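Local coordinates for protein ceramide very long chain fatty acid hydroxylase SCS7 (PDB 4ZR1) that hydroxylates the very long chain fatty acids of sphingolipids, probably at C-2 of ceramides, in the endoplasmic reticulum membrane, probably at a dimetal centre, at residues 250-263 and 271-285. Sequence-based numbering, arbitrary orientation.
Sequences YHLEHHYKNYQLGF and DEVFGTYLGPDAPLS. With ZN (zinc ion), chain C; ZN (zinc ion), chain D.
Leu-278 is the side chain that the 250-263 segment closes around, lying between Tyr-250, Glu-253 and Leu-261. Its CB lies 3.4 Å from CE1 of Tyr-250, and CG passes OE1 of Glu-253, whose other oxygen, OE2, is in a salt bridge with Lys-249. Beyond CG the branches part: CD1 packs on Leu-261 CB at 3.5 Å, while CD2 presses on the helix 242-256, against Glu-253 CB and the backbone N of His-254. With CG anti to the backbone N (chi1 -166°), the isobutyl group wedges between that helix and the loop that follows it. Tyr-250 reaches across with its hydroxyl, giving its proton to Asp-271 OD2 (OH to OD2 2.5 Å), which it meets from above the carboxylate plane, and accepting from Leu-278 N. A phenylalanine here would probably leave both Asp-271 OD2 and the amide of Leu-278 without this shared partner. The other oxygen, Asp-271 OD1, receives Phe-263 N through its syn lone pair, and Gly-262 N runs almost straight to Thr-276 O at 3.1 Å. Further along, Asn-258 ND2 donates to Pro-283 O (2.7 Å), while Asn-258 OD1 takes Gln-260 N in an Asx turn. Leu-261 O accepts from His-254 ND1 in the imidazole plane, which probably helps fix the ring whose NE2 binds one zinc ion, a second-shell contact to the histidine-rich two-zinc site, where His-251 and His-255, with His-177, His-232 and His-236, bind the other ion.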
ATOM      1  N   TYR A 250      14.667   1.665  -1.976  1.00 85.63           N
ATOM      2  CA  TYR A 250      14.004   0.885  -3.014  1.00 85.96           C
ATOM      3  C   TYR A 250      12.504   1.149  -3.051  1.00 89.18           C
ATOM      4  O   TYR A 250      11.924   1.414  -4.107  1.00 90.85           O
ATOM      5  CB  TYR A 250      14.269  -0.603  -2.789  1.00 79.04           C
ATOM      6  CG  TYR A 250      13.729  -1.499  -3.871  1.00 70.55           C
ATOM      7  CD1 TYR A 250      14.433  -1.695  -5.048  1.00 65.57           C
ATOM      8  CD2 TYR A 250      12.522  -2.167  -3.705  1.00 72.97           C
ATOM      9  CE1 TYR A 250      13.953  -2.528  -6.035  1.00 75.24           C
ATOM     10  CE2 TYR A 250      12.025  -2.999  -4.690  1.00 74.98           C
ATOM     11  CZ  TYR A 250      12.743  -3.175  -5.856  1.00 78.91           C
ATOM     12  OH  TYR A 250      12.250  -4.007  -6.838  1.00 78.39           O
ATOM     13  N   HIS A 251      11.873   1.079  -1.890  1.00 88.04           N
ATOM     14  CA  HIS A 251      10.436   1.268  -1.833  1.00 78.06           C
ATOM     15  C   HIS A 251      10.040   2.714  -2.123  1.00 86.16           C
ATOM     16  O   HIS A 251       9.048   2.973  -2.807  1.00 89.38           O
ATOM     17  CB  HIS A 251       9.889   0.855  -0.475  1.00 67.32           C
ATOM     18  CG  HIS A 251       8.431   1.140  -0.324  1.00 70.15           C
ATOM     19  ND1 HIS A 251       7.469   0.485  -1.058  1.00 66.83           N
ATOM     20  CD2 HIS A 251       7.774   2.049   0.431  1.00 72.27           C
ATOM     21  CE1 HIS A 251       6.280   0.960  -0.745  1.00 72.30           C
ATOM     22  NE2 HIS A 251       6.437   1.908   0.159  1.00 81.00           N
ATOM     23  N   LEU A 252      10.811   3.654  -1.593  1.00 83.45           N
ATOM     24  CA  LEU A 252      10.547   5.065  -1.821  1.00 75.69           C
ATOM     25  C   LEU A 252      10.646   5.413  -3.301  1.00 86.23           C
ATOM     26  O   LEU A 252       9.963   6.322  -3.776  1.00 89.32           O
ATOM     27  CB  LEU A 252      11.511   5.923  -1.006  1.00 76.90           C
ATOM     28  CG  LEU A 252      10.949   6.577   0.260  1.00 73.69           C
ATOM     29  CD1 LEU A 252      10.026   5.656   1.012  1.00 68.89           C
ATOM     30  CD2 LEU A 252      12.080   7.004   1.161  1.00 67.14           C
ATOM     31  N   GLU A 253      11.488   4.692  -4.038  1.00 87.43           N
ATOM     32  CA  GLU A 253      11.585   4.935  -5.474  1.00 90.88           C
ATOM     33  C   GLU A 253      10.342   4.414  -6.188  1.00 91.80           C
ATOM     34  O   GLU A 253       9.985   4.898  -7.263  1.00 92.47           O
ATOM     35  CB  GLU A 253      12.844   4.300  -6.061  1.00 89.75           C
ATOM     36  CG  GLU A 253      14.115   5.059  -5.751  1.00 96.91           C
ATOM     37  CD  GLU A 253      15.323   4.452  -6.426  1.00110.04           C
ATOM     38  OE1 GLU A 253      15.153   3.490  -7.211  1.00108.83           O
ATOM     39  OE2 GLU A 253      16.444   4.936  -6.166  1.00120.25           O
ATOM     40  N   HIS A 254       9.683   3.428  -5.589  1.00 83.25           N
ATOM     41  CA  HIS A 254       8.410   2.960  -6.118  1.00 73.29           C
ATOM     42  C   HIS A 254       7.376   4.088  -6.052  1.00 80.68           C
ATOM     43  O   HIS A 254       6.462   4.176  -6.867  1.00 75.06           O
ATOM     44  CB  HIS A 254       7.917   1.740  -5.342  1.00 67.78           C
ATOM     45  CG  HIS A 254       6.483   1.410  -5.598  1.00 75.92           C
ATOM     46  ND1 HIS A 254       6.076   0.639  -6.666  1.00 83.01           N
ATOM     47  CD2 HIS A 254       5.357   1.768  -4.938  1.00 79.98           C
ATOM     48  CE1 HIS A 254       4.760   0.530  -6.648  1.00 86.55           C
ATOM     49  NE2 HIS A 254       4.299   1.204  -5.609  1.00 85.89           N
ATOM     50  N   HIS A 255       7.545   4.949  -5.060  1.00 85.52           N
ATOM     51  CA  HIS A 255       6.680   6.094  -4.858  1.00 68.14           C
ATOM     52  C   HIS A 255       7.092   7.299  -5.717  1.00 77.47           C
ATOM     53  O   HIS A 255       6.276   7.860  -6.440  1.00 79.15           O
ATOM     54  CB  HIS A 255       6.683   6.482  -3.377  1.00 67.01           C
ATOM     55  CG  HIS A 255       5.810   5.616  -2.523  1.00 72.48           C
ATOM     56  ND1 HIS A 255       4.437   5.720  -2.515  1.00 74.60           N
ATOM     57  CD2 HIS A 255       6.116   4.631  -1.646  1.00 77.98           C
ATOM     58  CE1 HIS A 255       3.932   4.833  -1.676  1.00 69.47           C
ATOM     59  NE2 HIS A 255       4.931   4.160  -1.135  1.00 69.91           N
ATOM     60  N   TYR A 256       8.359   7.690  -5.640  1.00 89.99           N
ATOM     61  CA  TYR A 256       8.790   8.959  -6.215  1.00 87.90           C
ATOM     62  C   TYR A 256       9.635   8.838  -7.482  1.00 99.10           C
ATOM     63  O   TYR A 256      10.349   9.773  -7.836  1.00110.71           O
ATOM     64  CB  TYR A 256       9.578   9.753  -5.176  1.00 86.67           C
ATOM     65  CG  TYR A 256       8.873   9.918  -3.854  1.00 90.15           C
ATOM     66  CD1 TYR A 256       7.959  10.949  -3.650  1.00 93.73           C
ATOM     67  CD2 TYR A 256       9.127   9.049  -2.804  1.00 84.61           C
ATOM     68  CE1 TYR A 256       7.315  11.100  -2.431  1.00 93.72           C
ATOM     69  CE2 TYR A 256       8.494   9.191  -1.594  1.00 89.36           C
ATOM     70  CZ  TYR A 256       7.590  10.214  -1.408  1.00 92.67           C
ATOM     71  OH  TYR A 256       6.973  10.338  -0.191  1.00 93.42           O
ATOM     72  N   LYS A 257       9.559   7.703  -8.170  1.00 96.66           N
ATOM     73  CA  LYS A 257      10.329   7.524  -9.398  1.00 96.32           C
ATOM     74  C   LYS A 257       9.614   6.638 -10.420  1.00 94.74           C
ATOM     75  O   LYS A 257       9.443   7.028 -11.583  1.00 91.95           O
ATOM     76  CB  LYS A 257      11.701   6.937  -9.074  1.00101.92           C
ATOM     77  CG  LYS A 257      12.589   6.715 -10.280  1.00106.12           C
ATOM     78  CD  LYS A 257      13.979   6.294  -9.842  1.00105.12           C
ATOM     79  CE  LYS A 257      14.925   6.130 -11.018  1.00106.03           C
ATOM     80  NZ  LYS A 257      16.283   5.743 -10.541  1.00109.50           N
ATOM     81  N   ASN A 258       9.196   5.451  -9.984  1.00 86.35           N
ATOM     82  CA  ASN A 258       8.538   4.495 -10.869  1.00 91.66           C
ATOM     83  C   ASN A 258       7.629   3.539 -10.093  1.00 94.62           C
ATOM     84  O   ASN A 258       8.113   2.738  -9.291  1.00102.29           O
ATOM     85  CB  ASN A 258       9.591   3.699 -11.659  1.00 94.48           C
ATOM     86  CG  ASN A 258       9.012   2.991 -12.878  1.00 90.53           C
ATOM     87  OD1 ASN A 258       7.919   2.427 -12.828  1.00 89.51           O
ATOM     88  ND2 ASN A 258       9.749   3.028 -13.985  1.00 91.74           N
ATOM     89  N   TYR A 259       6.320   3.623 -10.337  1.00 83.80           N
ATOM     90  CA  TYR A 259       5.361   2.726  -9.695  1.00 82.01           C
ATOM     91  C   TYR A 259       4.895   1.624 -10.650  1.00 88.10           C
ATOM     92  O   TYR A 259       3.867   0.984 -10.421  1.00 86.73           O
ATOM     93  CB  TYR A 259       4.152   3.509  -9.150  1.00 82.37           C
ATOM     94  CG  TYR A 259       3.311   4.251 -10.178  1.00 74.53           C
ATOM     95  CD1 TYR A 259       3.671   5.516 -10.625  1.00 76.49           C
ATOM     96  CD2 TYR A 259       2.133   3.700 -10.669  1.00 81.70           C
ATOM     97  CE1 TYR A 259       2.904   6.196 -11.554  1.00 76.11           C
ATOM     98  CE2 TYR A 259       1.350   4.376 -11.590  1.00 78.88           C
ATOM     99  CZ  TYR A 259       1.743   5.621 -12.031  1.00 79.34           C
ATOM    100  OH  TYR A 259       0.967   6.287 -12.952  1.00 84.98           O
ATOM    101  N   GLN A 260       5.653   1.412 -11.726  1.00 88.69           N
ATOM    102  CA  GLN A 260       5.451   0.245 -12.581  1.00 88.13           C
ATOM    103  C   GLN A 260       6.438  -0.850 -12.177  1.00 88.77           C
ATOM    104  O   GLN A 260       6.422  -1.955 -12.728  1.00 81.95           O
ATOM    105  CB  GLN A 260       5.615   0.598 -14.061  1.00 85.32           C
ATOM    106  CG  GLN A 260       4.409   1.278 -14.670  1.00 93.50           C
ATOM    107  CD  GLN A 260       4.304   2.742 -14.295  1.00103.27           C
ATOM    108  OE1 GLN A 260       5.273   3.500 -14.385  1.00107.47           O
ATOM    109  NE2 GLN A 260       3.125   3.142 -13.844  1.00100.61           N
ATOM    110  N   LEU A 261       7.288  -0.524 -11.204  1.00 89.17           N
ATOM    111  CA  LEU A 261       8.283  -1.447 -10.674  1.00 88.63           C
ATOM    112  C   LEU A 261       8.342  -1.374  -9.146  1.00 95.13           C
ATOM    113  O   LEU A 261       7.675  -0.539  -8.532  1.00 92.40           O
ATOM    114  CB  LEU A 261       9.656  -1.130 -11.258  1.00 91.43           C
ATOM    115  CG  LEU A 261       9.788  -1.125 -12.777  1.00 94.13           C
ATOM    116  CD1 LEU A 261      11.129  -0.548 -13.156  1.00 92.06           C
ATOM    117  CD2 LEU A 261       9.622  -2.527 -13.347  1.00 98.00           C
ATOM    118  N   GLY A 262       9.147  -2.250  -8.541  1.00 95.10           N
ATOM    119  CA  GLY A 262       9.399  -2.220  -7.109  1.00 84.88           C
ATOM    120  C   GLY A 262       8.204  -2.610  -6.255  1.00 87.62           C
ATOM    121  O   GLY A 262       7.927  -1.974  -5.228  1.00 84.75           O
ATOM    122  N   PHE A 263       7.504  -3.664  -6.665  1.00 82.72           N
ATOM    123  CA  PHE A 263       6.289  -4.088  -5.971  1.00 74.36           C
ATOM    124  C   PHE A 263       6.566  -4.824  -4.661  1.00 77.18           C
ATOM    125  O   PHE A 263       5.702  -4.868  -3.783  1.00 85.95           O
ATOM    126  CB  PHE A 263       5.436  -4.957  -6.894  1.00 73.81           C
ATOM    127  CG  PHE A 263       5.044  -4.265  -8.163  1.00 81.15           C
ATOM    128  CD1 PHE A 263       4.162  -3.192  -8.137  1.00 86.38           C
ATOM    129  CD2 PHE A 263       5.557  -4.673  -9.380  1.00 85.22           C
ATOM    130  CE1 PHE A 263       3.797  -2.541  -9.307  1.00 83.22           C
ATOM    131  CE2 PHE A 263       5.196  -4.027 -10.554  1.00 87.64           C
ATOM    132  CZ  PHE A 263       4.315  -2.956 -10.515  1.00 80.50           C
ATOM    133  N   ASP A 271      10.480  -9.346  -7.212  1.00 68.10           N
ATOM    134  CA  ASP A 271      10.694  -8.369  -8.276  1.00 79.63           C
ATOM    135  C   ASP A 271      11.717  -8.915  -9.259  1.00 88.80           C
ATOM    136  O   ASP A 271      11.584  -8.791 -10.477  1.00 87.53           O
ATOM    137  CB  ASP A 271      11.175  -7.033  -7.712  1.00 81.48           C
ATOM    138  CG  ASP A 271      10.034  -6.099  -7.366  1.00 81.19           C
ATOM    139  OD1 ASP A 271       9.010  -6.116  -8.086  1.00 81.21           O
ATOM    140  OD2 ASP A 271      10.163  -5.356  -6.367  1.00 77.51           O
ATOM    141  N   GLU A 272      12.748  -9.526  -8.703  1.00 96.68           N
ATOM    142  CA  GLU A 272      13.817 -10.077  -9.503  1.00 95.03           C
ATOM    143  C   GLU A 272      13.299 -11.284 -10.291  1.00 92.48           C
ATOM    144  O   GLU A 272      13.461 -11.368 -11.507  1.00 96.73           O
ATOM    145  CB  GLU A 272      14.983 -10.443  -8.598  1.00 80.42           C
ATOM    146  CG  GLU A 272      16.296  -9.828  -9.005  1.00 98.72           C
ATOM    147  CD  GLU A 272      17.227  -9.585  -7.822  1.00108.31           C
ATOM    148  OE1 GLU A 272      17.250 -10.433  -6.906  1.00103.94           O
ATOM    149  OE2 GLU A 272      18.003  -8.603  -7.849  1.00113.46           O
ATOM    150  N   VAL A 273      12.637 -12.188  -9.581  1.00 83.16           N
ATOM    151  CA  VAL A 273      12.036 -13.382 -10.162  1.00 70.73           C
ATOM    152  C   VAL A 273      11.120 -13.068 -11.348  1.00 87.89           C
ATOM    153  O   VAL A 273      11.207 -13.721 -12.387  1.00 88.57           O
ATOM    154  CB  VAL A 273      11.228 -14.149  -9.095  1.00 75.61           C
ATOM    155  CG1 VAL A 273      10.471 -15.306  -9.711  1.00 80.80           C
ATOM    156  CG2 VAL A 273      12.138 -14.614  -7.963  1.00 69.74           C
ATOM    157  N   PHE A 274      10.253 -12.064 -11.198  1.00 95.47           N
ATOM    158  CA  PHE A 274       9.252 -11.753 -12.225  1.00 88.02           C
ATOM    159  C   PHE A 274       9.599 -10.526 -13.047  1.00 85.26           C
ATOM    160  O   PHE A 274       8.745  -9.968 -13.741  1.00 87.84           O
ATOM    161  CB  PHE A 274       7.878 -11.554 -11.599  1.00 82.52           C
ATOM    162  CG  PHE A 274       7.328 -12.777 -10.952  1.00 78.37           C
ATOM    163  CD1 PHE A 274       6.887 -13.842 -11.722  1.00 83.33           C
ATOM    164  CD2 PHE A 274       7.194 -12.844  -9.582  1.00 82.94           C
ATOM    165  CE1 PHE A 274       6.351 -14.980 -11.128  1.00 85.15           C
ATOM    166  CE2 PHE A 274       6.654 -13.977  -8.974  1.00 86.00           C
ATOM    167  CZ  PHE A 274       6.232 -15.046  -9.749  1.00 80.11           C
ATOM    168  N   GLY A 275      10.853 -10.108 -12.955  1.00 85.99           N
ATOM    169  CA  GLY A 275      11.368  -9.041 -13.789  1.00 89.29           C
ATOM    170  C   GLY A 275      10.624  -7.731 -13.643  1.00 95.53           C
ATOM    171  O   GLY A 275      10.174  -7.150 -14.629  1.00 99.76           O
ATOM    172  N   THR A 276      10.480  -7.273 -12.406  1.00 89.86           N
ATOM    173  CA  THR A 276       9.950  -5.945 -12.145  1.00 87.22           C
ATOM    174  C   THR A 276      10.869  -5.197 -11.190  1.00 84.68           C
ATOM    175  O   THR A 276      10.462  -4.208 -10.588  1.00 87.24           O
ATOM    176  CB  THR A 276       8.522  -5.988 -11.549  1.00 85.58           C
ATOM    177  OG1 THR A 276       8.506  -6.830 -10.387  1.00 84.91           O
ATOM    178  CG2 THR A 276       7.516  -6.506 -12.571  1.00 80.00           C
ATOM    179  N   TYR A 277      12.103  -5.681 -11.050  1.00 82.62           N
ATOM    180  CA  TYR A 277      13.085  -5.045 -10.173  1.00 85.17           C
ATOM    181  C   TYR A 277      13.217  -3.555 -10.500  1.00 93.25           C
ATOM    182  O   TYR A 277      13.014  -3.137 -11.642  1.00 87.58           O
ATOM    183  CB  TYR A 277      14.449  -5.741 -10.285  1.00 79.66           C
ATOM    184  CG  TYR A 277      15.489  -5.198  -9.320  1.00 80.78           C
ATOM    185  CD1 TYR A 277      15.383  -5.432  -7.954  1.00 89.19           C
ATOM    186  CD2 TYR A 277      16.581  -4.464  -9.776  1.00 79.71           C
ATOM    187  CE1 TYR A 277      16.322  -4.942  -7.066  1.00 91.14           C
ATOM    188  CE2 TYR A 277      17.529  -3.967  -8.890  1.00 83.94           C
ATOM    189  CZ  TYR A 277      17.391  -4.213  -7.538  1.00 94.77           C
ATOM    190  OH  TYR A 277      18.318  -3.729  -6.646  1.00106.73           O
ATOM    191  N   LEU A 278      13.537  -2.756  -9.489  1.00100.00           N
ATOM    192  CA  LEU A 278      13.681  -1.318  -9.670  1.00106.88           C
ATOM    193  C   LEU A 278      15.158  -0.929  -9.603  1.00108.67           C
ATOM    194  O   LEU A 278      15.642  -0.449  -8.577  1.00111.97           O
ATOM    195  CB  LEU A 278      12.862  -0.570  -8.613  1.00113.18           C
ATOM    196  CG  LEU A 278      12.612   0.926  -8.812  1.00113.57           C
ATOM    197  CD1 LEU A 278      12.096   1.198 -10.209  1.00109.81           C
ATOM    198  CD2 LEU A 278      11.623   1.430  -7.772  1.00110.83           C
ATOM    199  N   GLY A 279      15.873  -1.148 -10.704  1.00109.24           N
ATOM    200  CA  GLY A 279      17.306  -0.900 -10.760  1.00112.91           C
ATOM    201  C   GLY A 279      17.655   0.574 -10.840  1.00113.83           C
ATOM    202  O   GLY A 279      16.760   1.417 -10.877  1.00121.11           O
ATOM    203  N   PRO A 280      18.957   0.897 -10.874  1.00111.82           N
ATOM    204  CA  PRO A 280      19.362   2.310 -10.789  1.00112.38           C
ATOM    205  C   PRO A 280      19.231   3.176 -12.062  1.00123.29           C
ATOM    206  O   PRO A 280      19.457   4.375 -11.936  1.00127.85           O
ATOM    207  CB  PRO A 280      20.831   2.211 -10.325  1.00112.27           C
ATOM    208  CG  PRO A 280      21.293   0.853 -10.777  1.00105.72           C
ATOM    209  CD  PRO A 280      20.090  -0.037 -10.703  1.00105.24           C
ATOM    210  N   ASP A 281      18.880   2.585 -13.212  1.00137.04           N
ATOM    211  CA  ASP A 281      18.582   3.280 -14.482  1.00152.09           C
ATOM    212  C   ASP A 281      17.163   2.945 -14.968  1.00145.52           C
ATOM    213  O   ASP A 281      16.857   2.985 -16.157  1.00153.19           O
ATOM    214  CB  ASP A 281      19.639   2.934 -15.552  1.00168.59           C
ATOM    215  CG  ASP A 281      19.436   1.549 -16.195  1.00170.77           C
ATOM    216  OD1 ASP A 281      18.393   0.883 -15.992  1.00168.65           O
ATOM    217  OD2 ASP A 281      20.359   1.102 -16.909  1.00173.79           O
ATOM    218  N   ALA A 282      16.317   2.540 -14.036  1.00130.04           N
ATOM    219  CA  ALA A 282      14.892   2.453 -14.305  1.00119.05           C
ATOM    220  C   ALA A 282      14.364   3.809 -14.750  1.00114.85           C
ATOM    221  O   ALA A 282      14.808   4.825 -14.243  1.00118.96           O
ATOM    222  CB  ALA A 282      14.165   1.956 -13.066  1.00118.58           C
ATOM    223  N   PRO A 283      13.439   3.821 -15.721  1.00107.87           N
ATOM    224  CA  PRO A 283      12.867   5.071 -16.229  1.00102.48           C
ATOM    225  C   PRO A 283      11.945   5.729 -15.207  1.00107.89           C
ATOM    226  O   PRO A 283      11.496   5.075 -14.261  1.00107.54           O
ATOM    227  CB  PRO A 283      12.062   4.621 -17.454  1.00 93.54           C
ATOM    228  CG  PRO A 283      12.471   3.205 -17.715  1.00102.84           C
ATOM    229  CD  PRO A 283      12.884   2.647 -16.409  1.00104.48           C
ATOM    230  N   LEU A 284      11.649   7.008 -15.404  1.00107.13           N
ATOM    231  CA  LEU A 284      10.602   7.665 -14.631  1.00100.44           C
ATOM    232  C   LEU A 284       9.237   7.195 -15.138  1.00103.56           C
ATOM    233  O   LEU A 284       9.124   6.654 -16.245  1.00 95.71           O
ATOM    234  CB  LEU A 284      10.717   9.186 -14.735  1.00 87.13           C
ATOM    235  CG  LEU A 284      12.046   9.828 -14.330  1.00 91.71           C
ATOM    236  CD1 LEU A 284      11.981  11.342 -14.490  1.00 89.77           C
ATOM    237  CD2 LEU A 284      12.419   9.456 -12.909  1.00 96.05           C
ATOM    238  N   SER A 285       8.196   7.386 -14.333  1.00103.10           N
ATOM    239  CA  SER A 285       6.848   7.065 -14.782  1.00 94.71           C
ATOM    240  C   SER A 285       6.285   8.233 -15.595  1.00103.64           C
ATOM    241  O   SER A 285       6.712   9.381 -15.428  1.00101.69           O
ATOM    242  CB  SER A 285       5.952   6.724 -13.592  1.00 89.34           C
ATOM    243  OG  SER A 285       6.240   5.421 -13.103  1.00 82.54           O
TER
HETATM  244 ZN    ZN C 401       4.555   3.024   0.518  1.00 81.14          ZN
HETATM  245 ZN    ZN D 402       2.292   0.957  -4.877  1.00 84.51          ZN